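Local coordinates for protein 2-polyprenyl-6-methoxyphenol hydroxylase-like FAD-dependent oxidoreductase (Streptomyces sp. NRRL 11266, PDB 6UI5) that binds flavin-adenine dinucleotide and belongs to the FAD-dependent oxidoreductases that resemble aromatic-ring hydroxylases, with a C-terminal domain that is probably thioredoxin-like, at residues A[324-327]-A[328-332]; A[398-401]-A[402-405]; A[483-486]-A[487-490]. All blocks are in the same frame, centred on the assembly; numbering follows the deposited sequence.

Interaction 1. Residues A[324-327]-A[328-332]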
loop_
_atom_site.group_PDB
_atom_site.type_symbol
_atom_site.label_atom_id
_atom_site.label_comp_id
_atom_site.label_asym_id
_atom_site.label_seq_id
_atom_site.Cartn_x
_atom_site.Cartn_y
_atom_site.Cartn_z
ATOM N N LEU A 324 33.791 -4.455 2.354
ATOM C CA LEU A 324 33.115 -5.458 1.527
ATOM C C LEU A 324 31.851 -5.980 2.186
ATOM O O LEU A 324 30.968 -6.498 1.486
ATOM C CB LEU A 324 34.041 -6.630 1.206
ATOM C CG LEU A 324 35.179 -6.341 0.220
ATOM C CD1 LEU A 324 36.285 -7.398 0.370
ATOM C CD2 LEU A 324 34.678 -6.249 -1.235
ATOM N N ASP A 325 31.733 -5.865 3.513
ATOM C CA ASP A 325 30.499 -6.318 4.134
ATOM C C ASP A 325 29.361 -5.360 3.852
ATOM O O ASP A 325 28.193 -5.717 4.061
ATOM C CB ASP A 325 30.694 -6.517 5.638
ATOM C CG ASP A 325 31.443 -7.811 5.966
ATOM O OD1 ASP A 325 31.295 -8.823 5.235
ATOM O OD2 ASP A 325 32.188 -7.816 6.966
ATOM N N SER A 326 29.675 -4.145 3.396
ATOM C CA SER A 326 28.634 -3.202 3.027
ATOM C C SER A 326 28.039 -3.544 1.675
ATOM O O SER A 326 26.950 -3.050 1.346
ATOM C CB SER A 326 29.170 -1.768 3.008
ATOM O OG SER A 326 29.914 -1.499 1.826
ATOM N N TYR A 327 28.728 -4.376 0.885
ATOM C CA TYR A 327 28.097 -4.898 -0.322
ATOM C C TYR A 327 26.771 -5.561 0.028
ATOM O O TYR A 327 25.706 -5.114 -0.421
ATOM C CB TYR A 327 29.021 -5.868 -1.038
ATOM C CG TYR A 327 28.343 -6.552 -2.198
ATOM C CD1 TYR A 327 28.030 -5.845 -3.349
ATOM C CD2 TYR A 327 28.011 -7.902 -2.139
ATOM C CE1 TYR A 327 27.405 -6.449 -4.404
ATOM C CE2 TYR A 327 27.398 -8.522 -3.201
ATOM C CZ TYR A 327 27.096 -7.788 -4.326
ATOM O OH TYR A 327 26.469 -8.372 -5.389
ATOM N N HIS A 328 26.802 -6.594 0.889
ATOM C CA HIS A 328 25.542 -7.230 1.263
ATOM C C HIS A 328 24.555 -6.227 1.862
ATOM O O HIS A 328 23.371 -6.209 1.496
ATOM C CB HIS A 328 25.739 -8.377 2.252
ATOM C CG HIS A 328 24.433 -8.902 2.777
ATOM N ND1 HIS A 328 23.736 -9.922 2.156
ATOM C CD2 HIS A 328 23.646 -8.480 3.803
ATOM C CE1 HIS A 328 22.604 -10.140 2.811
ATOM N NE2 HIS A 328 22.523 -9.277 3.813
ATOM N N VAL A 329 25.004 -5.416 2.825
ATOM C CA VAL A 329 24.070 -4.515 3.498
ATOM C C VAL A 329 23.354 -3.638 2.486
ATOM O O VAL A 329 22.120 -3.551 2.462
ATOM C CB VAL A 329 24.797 -3.653 4.535
ATOM C CG1 VAL A 329 23.781 -2.727 5.204
ATOM C CG2 VAL A 329 25.492 -4.532 5.528
ATOM N N GLU A 330 24.130 -2.978 1.634
ATOM C CA GLU A 330 23.554 -2.025 0.705
ATOM C C GLU A 330 22.720 -2.727 -0.347
ATOM O O GLU A 330 21.616 -2.273 -0.666
ATOM C CB GLU A 330 24.668 -1.199 0.060
ATOM C CG GLU A 330 25.038 -0.008 0.908
ATOM C CD GLU A 330 26.463 0.461 0.683
ATOM O OE1 GLU A 330 27.021 1.098 1.602
ATOM O OE2 GLU A 330 27.017 0.209 -0.409
ATOM N N ARG A 331 23.213 -3.852 -0.873
ATOM C CA ARG A 331 22.600 -4.425 -2.066
ATOM C C ARG A 331 21.519 -5.445 -1.768
ATOM O O ARG A 331 20.543 -5.522 -2.518
ATOM C CB ARG A 331 23.681 -5.009 -2.944
ATOM C CG ARG A 331 24.475 -3.879 -3.602
ATOM C CD ARG A 331 23.790 -3.509 -4.896
ATOM N NE ARG A 331 22.812 -2.445 -4.800
ATOM C CZ ARG A 331 21.979 -2.120 -5.780
ATOM N NH1 ARG A 331 21.996 -2.819 -6.924
ATOM N NH2 ARG A 331 21.137 -1.095 -5.627
ATOM N N HIS A 332 21.612 -6.178 -0.659
ATOM C CA HIS A 332 20.484 -7.016 -0.276
ATOM C C HIS A 332 19.219 -6.188 -0.076
ATOM O O HIS A 332 18.119 -6.655 -0.401
ATOM C CB HIS A 332 20.801 -7.809 0.986
ATOM C CG HIS A 332 19.680 -8.694 1.433
ATOM N ND1 HIS A 332 18.515 -8.199 1.979
ATOM C CD2 HIS A 332 19.549 -10.041 1.424
ATOM C CE1 HIS A 332 17.711 -9.204 2.282
ATOM N NE2 HIS A 332 18.317 -10.332 1.960
#
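S326 and E330 meet one turn apart in the first turns of helix 325-346. The amide N of E330 bonds to the carbonyl O of S326 at 2.8 Å, and the next pair follows suit, R331 N reaching Y327 O at 2.8 Å. Before them V329 N makes only a weak bond to D325 O (3.4 Å), and CG2 of V329 rests against that same oxygen at 3.3 Å.

The side-chain polar groups find their partners outside the turn. OG of S326 stays 3.9 Å from E330 OE1; a chi1 of 78° turns it back toward L323 O, to which it bonds, and it is also bonded to K310 NZ. The extended E330 chain carries its carboxylate to K310 and N306 through OE2 and to R469 through OE1, so both oxygens of this buried acid are engaged, and the nearby positive charges would be expected to favour its ionised form.

Y327 and R331 meet carbon to carbon: CG of R331 lies 4.0 Å from CE1 of Y327, and the ring and guanidinium planes stand 52° apart. Bends at chi2 and chi3 take the guanidinium away to a salt bridge with D303, while the tyrosine OH bonds to I281 O. On another side of the helix, H328 offers a ring face to CB of H332, and its ND1 is paired with Y274 N.

Helix 295-316 lies against L324 and Y327 and supplies D303, N306 and K310; I281 belongs to strand 279-281, and W494 of helix 484-495 packs against S326 and E330.

Interaction 2. Residues A[398-401]-A[402-405]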
loop_
_atom_site.group_PDB
_atom_site.type_symbol
_atom_site.label_atom_id
_atom_site.label_comp_id
_atom_site.label_asym_id
_atom_site.label_seq_id
_atom_site.Cartn_x
_atom_site.Cartn_y
_atom_site.Cartn_z
ATOM N N GLU A 398 16.545 16.986 9.603
ATOM C CA GLU A 398 15.807 17.287 8.386
ATOM C C GLU A 398 15.957 16.151 7.376
ATOM O O GLU A 398 16.989 15.474 7.317
ATOM C CB GLU A 398 16.287 18.613 7.786
ATOM C CG GLU A 398 15.593 19.041 6.488
ATOM C CD GLU A 398 14.487 20.072 6.697
ATOM O OE1 GLU A 398 14.631 20.962 7.571
ATOM O OE2 GLU A 398 13.479 20.002 5.961
ATOM N N GLY A 399 14.898 15.928 6.600
ATOM C CA GLY A 399 14.940 14.943 5.536
ATOM C C GLY A 399 15.903 15.365 4.434
ATOM O O GLY A 399 15.690 16.398 3.771
ATOM N N ASP A 400 16.963 14.579 4.226
ATOM C CA ASP A 400 17.990 14.852 3.228
ATOM C C ASP A 400 17.786 13.912 2.045
ATOM O O ASP A 400 17.792 12.689 2.209
ATOM C CB ASP A 400 19.384 14.668 3.833
ATOM C CG ASP A 400 20.505 15.135 2.913
ATOM O OD1 ASP A 400 20.238 15.526 1.759
ATOM O OD2 ASP A 400 21.672 15.086 3.348
ATOM N N ARG A 401 17.624 14.489 0.858
ATOM C CA ARG A 401 17.360 13.752 -0.367
ATOM C C ARG A 401 18.617 13.492 -1.180
ATOM O O ARG A 401 18.529 12.961 -2.293
ATOM C CB ARG A 401 16.335 14.515 -1.207
ATOM C CG ARG A 401 14.913 14.343 -0.681
ATOM C CD ARG A 401 14.284 13.097 -1.265
ATOM N NE ARG A 401 13.679 12.181 -0.298
ATOM C CZ ARG A 401 13.361 10.922 -0.578
ATOM N NH1 ARG A 401 12.816 10.137 0.356
ATOM N NH2 ARG A 401 13.580 10.427 -1.802
ATOM N N LEU A 402 19.783 13.869 -0.663
ATOM C CA LEU A 402 21.032 13.708 -1.396
ATOM C C LEU A 402 21.951 12.653 -0.804
ATOM O O LEU A 402 22.592 11.911 -1.561
ATOM C CB LEU A 402 21.774 15.054 -1.476
ATOM C CG LEU A 402 20.999 16.166 -2.195
ATOM C CD1 LEU A 402 21.733 17.487 -2.155
ATOM C CD2 LEU A 402 20.642 15.807 -3.650
ATOM N N LEU A 403 22.032 12.561 0.530
ATOM C CA LEU A 403 22.911 11.583 1.165
ATOM C C LEU A 403 22.529 10.169 0.761
ATOM O O LEU A 403 21.348 9.804 0.740
ATOM C CB LEU A 403 22.860 11.700 2.686
ATOM C CG LEU A 403 23.997 12.450 3.387
ATOM C CD1 LEU A 403 23.669 12.616 4.850
ATOM C CD2 LEU A 403 25.342 11.756 3.239
ATOM N N GLY A 404 23.551 9.372 0.463
ATOM C CA GLY A 404 23.360 7.984 0.104
ATOM C C GLY A 404 22.817 7.764 -1.279
ATOM O O GLY A 404 22.337 6.659 -1.558
ATOM N N ARG A 405 22.825 8.789 -2.141
ATOM C CA ARG A 405 22.273 8.684 -3.490
ATOM C C ARG A 405 23.174 9.335 -4.512
ATOM O O ARG A 405 23.948 10.241 -4.203
ATOM C CB ARG A 405 20.886 9.316 -3.599
ATOM C CG ARG A 405 19.997 8.625 -2.626
ATOM C CD ARG A 405 18.567 8.719 -2.889
ATOM N NE ARG A 405 17.945 9.119 -1.631
ATOM C CZ ARG A 405 16.646 9.094 -1.395
ATOM N NH1 ARG A 405 16.170 9.491 -0.208
ATOM N NH2 ARG A 405 15.819 8.644 -2.337
HETATM O O HOH W 1 18.934 10.107 1.186
#
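D400 turns its carboxylate back onto the residues that follow it, and OD1 accepts the amide N-H of L402 at 3.0 Å. With chi1 at -171°, CG stands opposite the backbone N and beside the carbonyl carbon, which sets OD1 in the path of that N-H; L402 N lies above the carboxylate plane, 52° out of it. OD2 takes a hydrogen bond from H477 NE2. A type II turn from L402 to R405 closes with R405 N on L402 O (3.2 Å), G404 supplying its positive phi.

One water links the two halves, donating to D400 O (3.0 Å) and, at an unusually short modelled distance, to L403 O, and accepting from R405 NE.

In the apolar packing, CD1 of L403 lies 3.5 Å from D400 OD2; L403 also touches W482, and L402 touches P463.

The charged contact joins two arginines. NH1 of R405 sits over the centre of the R401 guanidinium, and the two groups are inclined by 63°. R401 NH2 and R405 NH2 are modelled 2.9 Å apart, doubtfully close for two donors that do not bond each other; E377, salt-bridged to both arginines, probably offsets the charge.

This loop runs between helix 369-379, which contributes E377, and strand 411-414; backbone bonds from G404 and R405 to V474 tie it to strand 474-477.

Interaction 3. Residues A[483-486]-A[487-490]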
loop_
_atom_site.group_PDB
_atom_site.type_symbol
_atom_site.label_atom_id
_atom_site.label_comp_id
_atom_site.label_asym_id
_atom_site.label_seq_id
_atom_site.Cartn_x
_atom_site.Cartn_y
_atom_site.Cartn_z
ATOM N N GLY A 483 30.748 19.482 8.300
ATOM C CA GLY A 483 31.866 20.320 7.903
ATOM C C GLY A 483 33.099 19.502 7.810
ATOM O O GLY A 483 33.036 18.306 7.521
ATOM N N GLN A 484 34.244 20.143 8.061
ATOM C CA GLN A 484 35.516 19.530 7.714
ATOM C C GLN A 484 35.813 18.295 8.562
ATOM O O GLN A 484 36.519 17.388 8.100
ATOM C CB GLN A 484 36.634 20.565 7.808
ATOM C CG GLN A 484 37.916 20.173 7.077
ATOM C CD GLN A 484 37.745 20.112 5.548
ATOM O OE1 GLN A 484 36.881 20.782 4.987
ATOM N NE2 GLN A 484 38.558 19.312 4.892
ATOM N N ASP A 485 35.264 18.207 9.773
ATOM C CA ASP A 485 35.591 17.038 10.588
ATOM C C ASP A 485 34.764 15.819 10.176
ATOM O O ASP A 485 35.283 14.698 10.150
ATOM C CB ASP A 485 35.410 17.343 12.083
ATOM C CG ASP A 485 35.849 16.178 12.978
ATOM O OD1 ASP A 485 36.688 15.355 12.545
ATOM O OD2 ASP A 485 35.331 16.059 14.103
ATOM N N GLU A 486 33.478 16.023 9.873
ATOM C CA GLU A 486 32.636 14.947 9.377
ATOM C C GLU A 486 33.174 14.392 8.066
ATOM O O GLU A 486 33.190 13.176 7.858
ATOM C CB GLU A 486 31.205 15.442 9.158
ATOM C CG GLU A 486 30.395 15.674 10.389
ATOM C CD GLU A 486 30.795 16.965 11.107
ATOM O OE1 GLU A 486 30.405 17.115 12.291
ATOM O OE2 GLU A 486 31.507 17.800 10.481
ATOM N N LEU A 487 33.589 15.272 7.157
ATOM C CA LEU A 487 34.205 14.819 5.920
ATOM C C LEU A 487 35.404 13.918 6.189
ATOM O O LEU A 487 35.587 12.908 5.498
ATOM C CB LEU A 487 34.607 16.020 5.079
ATOM C CG LEU A 487 35.474 15.837 3.844
ATOM C CD1 LEU A 487 35.087 16.905 2.894
ATOM C CD2 LEU A 487 36.892 16.062 4.230
ATOM N N ARG A 488 36.245 14.268 7.174
ATOM C CA ARG A 488 37.374 13.395 7.518
ATOM C C ARG A 488 36.887 12.050 8.067
ATOM O O ARG A 488 37.579 11.030 7.941
ATOM C CB ARG A 488 38.311 14.076 8.538
ATOM C CG ARG A 488 39.309 15.103 7.969
ATOM C CD ARG A 488 40.353 15.595 9.002
ATOM N NE ARG A 488 39.787 16.466 10.052
ATOM C CZ ARG A 488 39.732 17.806 10.006
ATOM N NH1 ARG A 488 40.205 18.475 8.958
ATOM N NH2 ARG A 488 39.202 18.490 11.018
ATOM N N THR A 489 35.711 12.029 8.692
ATOM C CA THR A 489 35.170 10.763 9.165
ATOM C C THR A 489 34.701 9.916 7.981
ATOM O O THR A 489 35.137 8.771 7.801
ATOM C CB THR A 489 34.035 11.035 10.160
ATOM O OG1 THR A 489 34.570 11.637 11.361
ATOM C CG2 THR A 489 33.293 9.735 10.507
ATOM N N ALA A 490 33.866 10.511 7.126
ATOM C CA ALA A 490 33.428 9.890 5.889
ATOM C C ALA A 490 34.600 9.336 5.080
ATOM O O ALA A 490 34.526 8.228 4.539
ATOM C CB ALA A 490 32.643 10.921 5.081
#
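E486 O takes the amide N of A490 at 2.8 Å, and at the helix start G483 N bonds to E486 OE2 (2.9 Å), the chain of E486 being bent at chi2 (76°) to swing its carboxylate back. G483 O receives the amide of L487 at 3.1 Å. R488 N to Q484 O is longer, 3.3 Å, and T489 N bonds to D485 O, which also draws a weak bond from T489 OG1.

R488 folds over the first turn so that one guanidinium face lies above Q484 O, 3.7 Å from the plane. Its NH1 touches CG of Q484 at 3.4 Å and forms a salt bridge with E444, whose carboxylate also accepts Q484 NE2. D485 OD1 stays 4.1 Å from R488 NE, too far for a salt bridge.

Further out, CD2 of L487 lies by the Q484 amide, the two side chains running side by side, while L487 and A490 pack on W476 of strand 474-477.

This is the opening turn of an alpha-helix, with G483 at the N-cap and the E486 carboxylate bonded to the N of G483, the half of a capping box that a glycine N-cap allows. The helix is the last of what is probably a thioredoxin-like domain.

The three contacts come in series along the chain. Interaction 1 lies near the beginning of helix 325-346 in the FAD-binding domain, its Y327 side chain about 9 Å from the flavin-adenine dinucleotide; interactions 2 and 3 both belong to the C-terminal, probably thioredoxin-like part. Centres of 1 and 2 lie 19 Å apart, of 1 and 3 23 Å, and of 2 and 3 16 Å, with no direct touching. Strand 474-477 connects the last two, hydrogen-bonded through V474 to G404 and R405 and packing beneath the start of helix 484-495. That helix also reaches interaction 1 through W494, so its far end joins the C-terminal domain to the FAD-binding part.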